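PDB 2QSV: uncharacterized protein from Porphyromonas gingivalis, which is of unknown function, with cysteine peptidase activity only tentatively assigned; its C-terminal part, described here, forms two Ig-like beta-sandwich domains. Local coordinates for residues Arg9-Ser15 with Met100-Val106; Glu141-Val145 with Ile171-Ser176. All coordinates share one frame; numbering follows the deposited sequence. Where two conformers were deposited one is given.

Interaction 1. Residues Arg9-Ser15 with Met100-Val106; sequences RLLFPIS and MVSLPLV
Leu-10 is bonded to the neighbouring strand through both its backbone N and its O: the N donates to Met-100 O at 2.8 Å, and the O takes the N-H of Ser-102. Phe-12 N then bonds to Ser-102 O, completing a run of nearly straight bonds between strands 9-11 and 100-105, which run parallel at 22°. The pattern breaks at Pro-104, which has no N-H to offer; instead its CD packs 3.3 Å from Phe-12 O. One extra residue in the first segment takes up the slack through Pro-13, shifting the register by one. Pairing then resumes, with Ser-15 N reaching Pro-104 O at 3.0 Å and Val-106 N reaching Ser-15 O at 2.8 Å. Within the detour Ser-15 OG turns back to Pro-13 O at 2.7 Å, standing 40° out of the carbonyl plane, and so ties the loop to itself.

Packing falls on two faces. On the inner one, the ring of Phe-12 leans at a slant on Val-101, its CE2 3.9 Å from Val-101 CG1, while Phe-12 CB and Ser-15 OG both rest against the CD1 methyl of Leu-103. Leu-67, on strand 61-67 of the facing sheet, packs on Phe-12, Ser-15 and Leu-103. On the other face Leu-11, with its CG swung opposite the backbone N (chi1 175°), lays CD1 3.6 Å from Ser-102 CB and also reaches Pro-104 CG, and Ile-14 CG2 meets Val-106 CG1 at 3.6 Å. The hydroxyl of Ser-102 hydrogen-bonds to Asp-79 on the next strand.

A first strand that leaves the antiparallel sheet containing 3-5 and joins the last strand in parallel is the A-to-A' switch of Ig-like beta sandwiches, here at the edge of the mixed sheet of the PG_0320-like domain.

Interaction 2. Residues Glu141-Val145 with Ile171-Ser176; sequences EIRNV and IKPGGS
Asn-144 points its side chain at the loop 171-176: its amide bonds to Ile-171 O just before the turn at 172-175, and its backbone bonds to the turn itself. With CG anti to the backbone N (chi1 178°), ND2 reaches over to Ile-171 O at 2.9 Å, meeting it 37° above the carbonyl plane rather than on a lone pair. The same ND2 also bonds to Gly-148 O, while OD1 accepts from Gly-146 N and Val-119 N, so the amide is held at both ends. Behind it, Asn-144 CB lies against the CG2 methyl of Ile-171 at 3.9 Å.

The backbone of Asn-144 grips the far limb of the turn: its N donates to Gly-175 O at 2.9 Å and its O accepts from Gly-174 N. Gly-174 has the positive phi of the third position in a type II turn, which Gly-175 N closes onto Lys-172 O.

Arg-143 and Ser-176 then form an antiparallel non-hydrogen-bonded pair, so the turn runs straight into strand pairing. Extended Glu-141 lies alongside Ser-176, whose OG donates to the anti side of OE2 at 2.6 Å.

The turn carries the chain from strand 170-171 in one sheet to strand 176-183 in the other, a sheet-to-sheet crossover of the Ig-like beta sandwich.

Interaction 1 closes before interaction 2 opens along the chain, and each belongs to a different Ig-like domain, the PG_0320-like one first and the HYDIN/CFA65/VesB-like one second. Their centres lie 27 Å apart and their nearest atoms about 15 Å, so they do not touch; they also lie in different sheets. The two domains repeat one strand order: a four-stranded antiparallel sheet facing a mixed five-stranded one. Interaction 1 ties the edge of a mixed sheet about 6 Å from the centre of the molecule, where Val-106 touches Pro-210 and Ser-102 touches Arg-158 of the second domain. Interaction 2 lies about 25 Å out from that centre and fastens a sheet-to-sheet turn.

Interaction 1. Residues Arg9-Ser15 with Met100-Val106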
loop_
_atom_site.group_PDB
_atom_site.type_symbol
_atom_site.label_atom_id
_atom_site.label_comp_id
_atom_site.label_asym_id
_atom_site.label_seq_id
_atom_site.Cartn_x
_atom_site.Cartn_y
_atom_site.Cartn_z
ATOM N N ARG A 9 -9.493 -0.967 3.528
ATOM C CA ARG A 9 -8.450 -0.804 2.507
ATOM C C ARG A 9 -8.934 -1.299 1.144
ATOM O O ARG A 9 -9.631 -2.309 1.065
ATOM C CB ARG A 9 -7.215 -1.620 2.875
ATOM C CG ARG A 9 -6.266 -0.997 3.884
ATOM C CD ARG A 9 -4.877 -1.675 3.787
ATOM N NE ARG A 9 -4.280 -1.574 2.444
ATOM C CZ ARG A 9 -3.270 -2.321 1.990
ATOM N NH1 ARG A 9 -2.712 -3.260 2.752
ATOM N NH2 ARG A 9 -2.823 -2.139 0.758
ATOM N N LEU A 10 -8.560 -0.604 0.080
ATOM C CA LEU A 10 -8.842 -1.063 -1.282
ATOM C C LEU A 10 -7.506 -1.139 -2.018
ATOM O O LEU A 10 -6.642 -0.276 -1.839
ATOM C CB LEU A 10 -9.824 -0.139 -2.001
ATOM C CG LEU A 10 -11.283 0.037 -1.528
ATOM C CD1 LEU A 10 -11.966 1.132 -2.329
ATOM C CD2 LEU A 10 -12.102 -1.257 -1.603
ATOM N N LEU A 11 -7.315 -2.182 -2.813
ATOM C CA LEU A 11 -6.001 -2.444 -3.394
ATOM C C LEU A 11 -6.158 -2.799 -4.852
ATOM O O LEU A 11 -6.843 -3.774 -5.184
ATOM C CB LEU A 11 -5.277 -3.553 -2.623
ATOM C CG LEU A 11 -3.924 -4.074 -3.121
ATOM C CD1 LEU A 11 -2.775 -2.971 -3.179
ATOM C CD2 LEU A 11 -3.497 -5.247 -2.234
ATOM N N PHE A 12 -5.594 -1.958 -5.721
ATOM C CA PHE A 12 -5.576 -2.234 -7.145
ATOM C C PHE A 12 -4.563 -3.374 -7.404
ATOM O O PHE A 12 -3.634 -3.560 -6.628
ATOM C CB PHE A 12 -5.205 -0.975 -7.945
ATOM C CG PHE A 12 -6.356 -0.039 -8.186
ATOM C CD1 PHE A 12 -7.255 -0.267 -9.230
ATOM C CD2 PHE A 12 -6.538 1.070 -7.376
ATOM C CE1 PHE A 12 -8.348 0.588 -9.456
ATOM C CE2 PHE A 12 -7.602 1.950 -7.596
ATOM C CZ PHE A 12 -8.521 1.706 -8.654
ATOM N N PRO A 13 -4.765 -4.162 -8.485
ATOM C CA PRO A 13 -3.680 -5.098 -8.822
ATOM C C PRO A 13 -2.384 -4.331 -9.231
ATOM O O PRO A 13 -2.456 -3.140 -9.595
ATOM C CB PRO A 13 -4.228 -5.895 -10.004
ATOM C CG PRO A 13 -5.387 -5.075 -10.552
ATOM C CD PRO A 13 -5.912 -4.242 -9.407
ATOM N N ILE A 14 -1.245 -5.017 -9.201
ATOM C CA ILE A 14 -0.011 -4.517 -9.844
ATOM C C ILE A 14 -0.376 -4.006 -11.224
ATOM O O ILE A 14 -1.002 -4.724 -12.023
ATOM C CB ILE A 14 1.021 -5.612 -10.029
ATOM C CG1 ILE A 14 1.300 -6.286 -8.680
ATOM C CG2 ILE A 14 2.328 -5.032 -10.671
ATOM C CD1 ILE A 14 1.777 -7.713 -8.801
ATOM N N SER A 15 -0.024 -2.753 -11.489
ATOM C CA SER A 15 -0.443 -2.086 -12.722
ATOM C C SER A 15 0.659 -1.286 -13.362
ATOM O O SER A 15 1.498 -0.694 -12.659
ATOM C CB SER A 15 -1.562 -1.078 -12.426
ATOM O OG SER A 15 -2.698 -1.696 -11.873
HETATM N N MSE A 100 -8.324 3.766 2.788
HETATM C CA MSE A 100 -7.040 3.866 2.091
HETATM C C MSE A 100 -7.070 3.074 0.791
HETATM O O MSE A 100 -7.415 1.899 0.780
HETATM C CB MSE A 100 -5.882 3.398 2.967
HETATM C CG MSE A 100 -4.481 3.812 2.427
HETATM SE SE MSE A 100 -4.154 5.765 2.386
HETATM C CE MSE A 100 -4.713 6.276 4.200
ATOM N N VAL A 101 -6.727 3.732 -0.308
ATOM C CA VAL A 101 -6.657 3.102 -1.595
ATOM C C VAL A 101 -5.163 2.967 -1.986
ATOM O O VAL A 101 -4.420 3.958 -2.000
ATOM C CB VAL A 101 -7.458 3.923 -2.629
ATOM C CG1 VAL A 101 -7.548 3.207 -3.957
ATOM C CG2 VAL A 101 -8.885 4.297 -2.087
ATOM N N SER A 102 -4.734 1.743 -2.303
ATOM C CA SER A 102 -3.342 1.442 -2.666
ATOM C C SER A 102 -3.193 0.986 -4.101
ATOM O O SER A 102 -4.040 0.255 -4.648
ATOM C CB SER A 102 -2.738 0.384 -1.744
ATOM O OG SER A 102 -2.553 0.933 -0.456
ATOM N N LEU A 103 -2.113 1.451 -4.717
ATOM C CA LEU A 103 -1.758 1.100 -6.078
ATOM C C LEU A 103 -0.272 0.719 -6.131
ATOM O O LEU A 103 0.590 1.565 -5.839
ATOM C CB LEU A 103 -2.019 2.295 -7.028
ATOM C CG LEU A 103 -1.553 2.183 -8.492
ATOM C CD1 LEU A 103 -2.240 0.994 -9.200
ATOM C CD2 LEU A 103 -1.800 3.506 -9.221
ATOM N N PRO A 104 0.025 -0.551 -6.490
ATOM C CA PRO A 104 1.393 -0.956 -6.872
ATOM C C PRO A 104 1.666 -0.607 -8.324
ATOM O O PRO A 104 1.374 -1.392 -9.213
ATOM C CB PRO A 104 1.408 -2.501 -6.655
ATOM C CG PRO A 104 -0.073 -2.872 -6.132
ATOM C CD PRO A 104 -0.928 -1.682 -6.553
ATOM N N LEU A 105 2.208 0.591 -8.559
ATOM C CA LEU A 105 2.420 1.095 -9.903
ATOM C C LEU A 105 3.843 0.704 -10.327
ATOM O O LEU A 105 4.833 1.048 -9.636
ATOM C CB LEU A 105 2.201 2.620 -9.967
ATOM C CG LEU A 105 2.384 3.244 -11.356
ATOM C CD1 LEU A 105 1.382 2.710 -12.404
ATOM C CD2 LEU A 105 2.359 4.804 -11.338
ATOM N N VAL A 106 3.958 -0.053 -11.420
ATOM C CA VAL A 106 5.273 -0.536 -11.886
ATOM C C VAL A 106 5.674 0.117 -13.229
ATOM O O VAL A 106 4.865 0.805 -13.846
ATOM C CB VAL A 106 5.351 -2.133 -11.943
ATOM C CG1 VAL A 106 5.062 -2.750 -10.542
ATOM C CG2 VAL A 106 4.421 -2.714 -12.996
#

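Interaction 2. Residues Glu141-Val145 with Ile171-Ser176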
loop_
_atom_site.group_PDB
_atom_site.type_symbol
_atom_site.label_atom_id
_atom_site.label_comp_id
_atom_site.label_asym_id
_atom_site.label_seq_id
_atom_site.Cartn_x
_atom_site.Cartn_y
_atom_site.Cartn_z
ATOM N N GLU A 141 21.191 -7.615 2.298
ATOM C CA GLU A 141 21.909 -7.121 1.146
ATOM C C GLU A 141 21.089 -7.293 -0.114
ATOM O O GLU A 141 20.597 -8.391 -0.452
ATOM C CB GLU A 141 23.284 -7.820 1.017
ATOM C CG GLU A 141 24.065 -7.294 -0.204
ATOM C CD GLU A 141 25.502 -7.823 -0.313
ATOM O OE1 GLU A 141 25.770 -8.983 -0.025
ATOM O OE2 GLU A 141 26.364 -7.074 -0.759
ATOM N N ILE A 142 20.903 -6.196 -0.806
ATOM C CA ILE A 142 20.202 -6.236 -2.036
ATOM C C ILE A 142 21.198 -6.107 -3.178
ATOM O O ILE A 142 21.892 -5.112 -3.276
ATOM C CB ILE A 142 19.169 -5.103 -2.125
ATOM C CG1 ILE A 142 18.041 -5.292 -1.070
ATOM C CG2 ILE A 142 18.660 -4.999 -3.577
ATOM C CD1 ILE A 142 16.996 -4.119 -1.108
ATOM N N ARG A 143 21.147 -7.057 -4.096
ATOM C CA ARG A 143 22.138 -7.155 -5.105
ATOM C C ARG A 143 21.515 -6.902 -6.478
ATOM O O ARG A 143 20.409 -7.392 -6.762
ATOM C CB ARG A 143 22.691 -8.557 -5.030
ATOM C CG ARG A 143 24.095 -8.651 -5.421
ATOM C CD ARG A 143 24.591 -10.062 -5.298
ATOM N NE ARG A 143 25.340 -10.378 -6.505
ATOM C CZ ARG A 143 25.953 -11.533 -6.745
ATOM N NH1 ARG A 143 25.886 -12.514 -5.847
ATOM N NH2 ARG A 143 26.583 -11.726 -7.910
ATOM N N ASN A 144 22.216 -6.141 -7.324
ATOM C CA ASN A 144 21.841 -6.033 -8.741
ATOM C C ASN A 144 22.682 -6.940 -9.609
ATOM O O ASN A 144 23.944 -6.785 -9.731
ATOM C CB ASN A 144 21.873 -4.543 -9.236
ATOM C CG ASN A 144 21.528 -4.409 -10.727
ATOM O OD1 ASN A 144 20.860 -5.271 -11.296
ATOM N ND2 ASN A 144 21.938 -3.308 -11.351
ATOM N N VAL A 145 22.016 -7.909 -10.252
ATOM C CA VAL A 145 22.711 -8.821 -11.128
ATOM C C VAL A 145 22.285 -8.565 -12.548
ATOM O O VAL A 145 22.613 -9.332 -13.408
ATOM C CB VAL A 145 22.627 -10.348 -10.717
ATOM C CG1 VAL A 145 23.237 -10.572 -9.348
ATOM C CG2 VAL A 145 21.161 -10.888 -10.796
ATOM N N ILE A 171 21.190 1.100 -7.857
ATOM C CA ILE A 171 22.264 0.137 -7.687
ATOM C C ILE A 171 22.815 -0.239 -9.031
ATOM O O ILE A 171 22.090 -0.767 -9.906
ATOM C CB ILE A 171 21.849 -1.112 -6.864
ATOM C CG1 ILE A 171 21.383 -0.672 -5.449
ATOM C CG2 ILE A 171 23.053 -2.027 -6.562
ATOM C CD1 ILE A 171 19.859 -0.511 -5.313
ATOM N N LYS A 172 24.127 -0.004 -9.199
ATOM C CA LYS A 172 24.758 -0.329 -10.503
ATOM C C LYS A 172 24.908 -1.847 -10.678
ATOM O O LYS A 172 24.964 -2.567 -9.690
ATOM C CB LYS A 172 26.120 0.397 -10.704
ATOM C CG LYS A 172 27.161 -0.010 -9.714
ATOM C CD LYS A 172 28.504 0.783 -9.917
ATOM C CE LYS A 172 28.423 2.254 -9.489
ATOM N NZ LYS A 172 29.690 2.986 -9.889
ATOM N N PRO A 173 25.020 -2.322 -11.929
ATOM C CA PRO A 173 25.259 -3.776 -12.189
ATOM C C PRO A 173 26.426 -4.356 -11.411
ATOM O O PRO A 173 27.520 -3.744 -11.375
ATOM C CB PRO A 173 25.512 -3.853 -13.693
ATOM C CG PRO A 173 24.896 -2.597 -14.262
ATOM C CD PRO A 173 24.898 -1.541 -13.176
ATOM N N GLY A 174 26.196 -5.513 -10.771
ATOM C CA GLY A 174 27.144 -6.110 -9.882
ATOM C C GLY A 174 27.302 -5.478 -8.527
ATOM O O GLY A 174 28.012 -6.029 -7.675
ATOM N N GLY A 175 26.645 -4.335 -8.318
ATOM C CA GLY A 175 26.690 -3.674 -7.031
ATOM C C GLY A 175 25.610 -4.143 -6.061
ATOM O O GLY A 175 24.758 -4.980 -6.395
ATOM N N SER A 176 25.664 -3.607 -4.852
ATOM C CA SER A 176 24.668 -3.937 -3.841
ATOM C C SER A 176 24.473 -2.768 -2.879
ATOM O O SER A 176 25.284 -1.798 -2.844
ATOM C CB SER A 176 25.051 -5.214 -3.111
ATOM O OG SER A 176 26.180 -4.979 -2.298
#